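Local coordinates for 5' nucleotidase family protein (Staphylococcus aureus subsp. aureus, PDB 4Q7F) that belongs to the 5' nucleotidase family, joining a metal-binding calcineurin-like phosphoesterase domain to a C-terminal domain, with a ligand pocket shared between the two, at residues F365-G370 with N383-N388. Sequence-based numbering, arbitrary orientation.
With 3D1 ((2R,3S,5R)-5-(6-amino-9H-purin-9-yl)-tetrahydro-2-(hydroxymethyl)furan-3-ol), chain D.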
loop_
_atom_site.group_PDB
_atom_site.type_symbol
_atom_site.label_atom_id
_atom_site.label_comp_id
_atom_site.label_asym_id
_atom_site.label_seq_id
_atom_site.Cartn_x
_atom_site.Cartn_y
_atom_site.Cartn_z
ATOM N N PHE A 365 0.890 -2.062 12.784
ATOM C CA PHE A 365 1.041 -1.171 11.622
ATOM C C PHE A 365 1.932 0.075 11.903
ATOM O O PHE A 365 2.101 0.502 13.042
ATOM C CB PHE A 365 -0.334 -0.844 11.016
ATOM C CG PHE A 365 -1.093 -2.075 10.568
ATOM C CD1 PHE A 365 -0.657 -2.815 9.470
ATOM C CD2 PHE A 365 -2.234 -2.501 11.240
ATOM C CE1 PHE A 365 -1.342 -3.948 9.050
ATOM C CE2 PHE A 365 -2.919 -3.647 10.826
ATOM C CZ PHE A 365 -2.473 -4.370 9.734
ATOM N N ASP A 366 2.513 0.635 10.852
ATOM C CA ASP A 366 3.463 1.750 11.011
ATOM C C ASP A 366 2.953 2.954 11.781
ATOM O O ASP A 366 3.699 3.578 12.514
ATOM C CB ASP A 366 4.043 2.137 9.654
ATOM C CG ASP A 366 4.995 1.075 9.130
ATOM O OD1 ASP A 366 5.875 0.638 9.911
ATOM O OD2 ASP A 366 4.865 0.672 7.960
ATOM N N SER A 367 1.670 3.245 11.645
ATOM C CA SER A 367 1.054 4.368 12.357
ATOM C C SER A 367 0.468 3.969 13.743
ATOM O O SER A 367 -0.180 4.790 14.424
ATOM C CB SER A 367 -0.053 4.928 11.474
ATOM O OG SER A 367 -0.951 3.881 11.086
ATOM N N ALA A 368 0.708 2.723 14.161
ATOM C CA ALA A 368 0.147 2.214 15.402
ATOM C C ALA A 368 0.899 2.662 16.632
ATOM O O ALA A 368 1.871 2.026 17.032
ATOM C CB ALA A 368 0.088 0.682 15.370
ATOM N N SER A 369 0.424 3.731 17.256
ATOM C CA SER A 369 1.023 4.233 18.491
ATOM C C SER A 369 0.239 3.777 19.746
ATOM O O SER A 369 0.475 4.272 20.848
ATOM C CB SER A 369 1.110 5.758 18.428
ATOM O OG SER A 369 -0.152 6.309 18.107
ATOM N N GLY A 370 -0.674 2.823 19.590
ATOM C CA GLY A 370 -1.465 2.346 20.722
ATOM C C GLY A 370 -2.525 3.350 21.130
ATOM O O GLY A 370 -2.800 4.315 20.396
ATOM N N ASN A 383 -4.153 3.039 14.411
ATOM C CA ASN A 383 -3.778 1.677 14.847
ATOM C C ASN A 383 -4.253 0.565 13.903
ATOM O O ASN A 383 -3.672 -0.499 13.881
ATOM C CB ASN A 383 -4.216 1.466 16.272
ATOM C CG ASN A 383 -3.333 2.236 17.237
ATOM O OD1 ASN A 383 -2.192 1.847 17.474
ATOM N ND2 ASN A 383 -3.837 3.336 17.769
ATOM N N TYR A 384 -5.282 0.826 13.112
ATOM C CA TYR A 384 -5.732 -0.162 12.114
ATOM C C TYR A 384 -6.073 0.612 10.851
ATOM O O TYR A 384 -7.241 0.868 10.607
ATOM C CB TYR A 384 -6.958 -0.983 12.582
ATOM C CG TYR A 384 -6.896 -2.342 11.955
ATOM C CD1 TYR A 384 -7.182 -2.521 10.614
ATOM C CD2 TYR A 384 -6.400 -3.427 12.673
ATOM C CE1 TYR A 384 -7.052 -3.761 10.024
ATOM C CE2 TYR A 384 -6.263 -4.668 12.082
ATOM C CZ TYR A 384 -6.583 -4.824 10.763
ATOM O OH TYR A 384 -6.434 -6.033 10.148
ATOM N N PRO A 385 -5.064 0.932 10.022
ATOM C CA PRO A 385 -5.285 1.780 8.848
ATOM C C PRO A 385 -5.720 1.075 7.564
ATOM O O PRO A 385 -5.787 1.727 6.535
ATOM C CB PRO A 385 -3.916 2.432 8.638
ATOM C CG PRO A 385 -2.947 1.380 9.092
ATOM C CD PRO A 385 -3.645 0.545 10.143
ATOM N N PHE A 386 -6.018 -0.222 7.617
ATOM C CA PHE A 386 -6.479 -0.908 6.416
ATOM C C PHE A 386 -7.919 -1.365 6.566
ATOM O O PHE A 386 -8.370 -1.652 7.681
ATOM C CB PHE A 386 -5.571 -2.087 6.095
ATOM C CG PHE A 386 -4.182 -1.682 5.720
ATOM C CD1 PHE A 386 -3.926 -1.096 4.478
ATOM C CD2 PHE A 386 -3.128 -1.887 6.586
ATOM C CE1 PHE A 386 -2.645 -0.715 4.127
ATOM C CE2 PHE A 386 -1.843 -1.518 6.234
ATOM C CZ PHE A 386 -1.600 -0.934 5.009
ATOM N N PRO A 387 -8.648 -1.477 5.444
ATOM C CA PRO A 387 -10.019 -1.969 5.547
ATOM C C PRO A 387 -10.092 -3.516 5.477
ATOM O O PRO A 387 -10.757 -4.094 4.618
ATOM C CB PRO A 387 -10.712 -1.276 4.378
ATOM C CG PRO A 387 -9.637 -1.097 3.347
ATOM C CD PRO A 387 -8.320 -1.043 4.069
ATOM N N ASN A 388 -9.408 -4.176 6.402
ATOM C CA ASN A 388 -9.399 -5.628 6.475
ATOM C C ASN A 388 -10.556 -6.204 7.291
ATOM O O ASN A 388 -10.936 -5.643 8.322
ATOM C CB ASN A 388 -8.185 -6.132 7.221
ATOM C CG ASN A 388 -6.869 -5.737 6.600
ATOM O OD1 ASN A 388 -5.879 -5.540 7.329
ATOM N ND2 ASN A 388 -6.823 -5.634 5.299
HETATM O "O5'" 3D1 D . 2.728 -5.225 -1.237
HETATM C "C5'" 3D1 D . 1.728 -5.204 -0.223
HETATM C "C4'" 3D1 D . 0.763 -4.052 -0.446
HETATM O "O4'" 3D1 D . -0.333 -4.268 0.431
HETATM C "C1'" 3D1 D . -0.384 -3.285 1.469
HETATM N N9 3D1 D . -0.702 -3.954 2.761
HETATM C C4 3D1 D . -1.951 -4.206 3.127
HETATM N N3 3D1 D . -3.155 -3.980 2.553
HETATM C C2 3D1 D . -4.288 -4.356 3.175
HETATM N N1 3D1 D . -4.293 -4.983 4.382
HETATM C C6 3D1 D . -3.158 -5.269 5.059
HETATM N N6 3D1 D . -3.208 -5.901 6.264
HETATM C C5 3D1 D . -1.874 -4.891 4.428
HETATM N N7 3D1 D . -0.564 -4.978 4.736
HETATM C C8 3D1 D . 0.142 -4.421 3.719
HETATM C "C2'" 3D1 D . 0.928 -2.517 1.405
HETATM C "C3'" 3D1 D . 1.280 -2.671 -0.063
HETATM O "O3'" 3D1 D . 0.577 -1.656 -0.810
HETATM O O HOH W 1 -1.612 -2.239 14.510
#
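Phe365 sets its ring among Tyr384, Pro385 and Phe386. Its CE2 edge points at the face of Tyr384, with the planes at 76° and Phe365 CE2 3.7 Å from Tyr384 CE2. This pair is T-shaped. Phe386 then turns its own edge onto a face of Phe365 in an offset edge-to-face pair, the planes at 69° and Phe386 CD2 3.7 Å from Phe365 CE1. Pro385 CD meets Phe365 CD2 at 3.5 Å, while Pro385 CG packs near Phe365 CB. With chi1 at -66°, Phe386 CG sits beside the backbone N, which turns the ring edge to Phe365 and one ring face to the purine of 3D1.

Beyond the aromatic cluster, the Asn383 amide meets Gly370 with both its ends. Its OD1 accepts from Gly370 N at 2.8 Å, in the carbonyl plane and on a lone pair. Its ND2 donates to Gly370 O at 3.0 Å, from well above the plane of the Gly370 carbonyl and not on a lone pair; ND2 also bonds to Asp379 O. One water bridges Phe365 N and Asn383 O. Segment 365-370 is thus joined to the end of helix 377-383.

Asn388 meets the purine edge with both amide atoms. ND2 donates to N1 of 3D1 at 2.8 Å, and OD1 accepts from N6 of 3D1 at 2.9 Å. Phe432 and Asn475 continue the pocket around these residues. The chemistry is consistent with a division of labour: the Asn388 amide probably selects for the acceptor N1 beside the donor N6 of 3D1, while Phe386 gives 3D1 a ring face and Phe365 meets that ring at its edge.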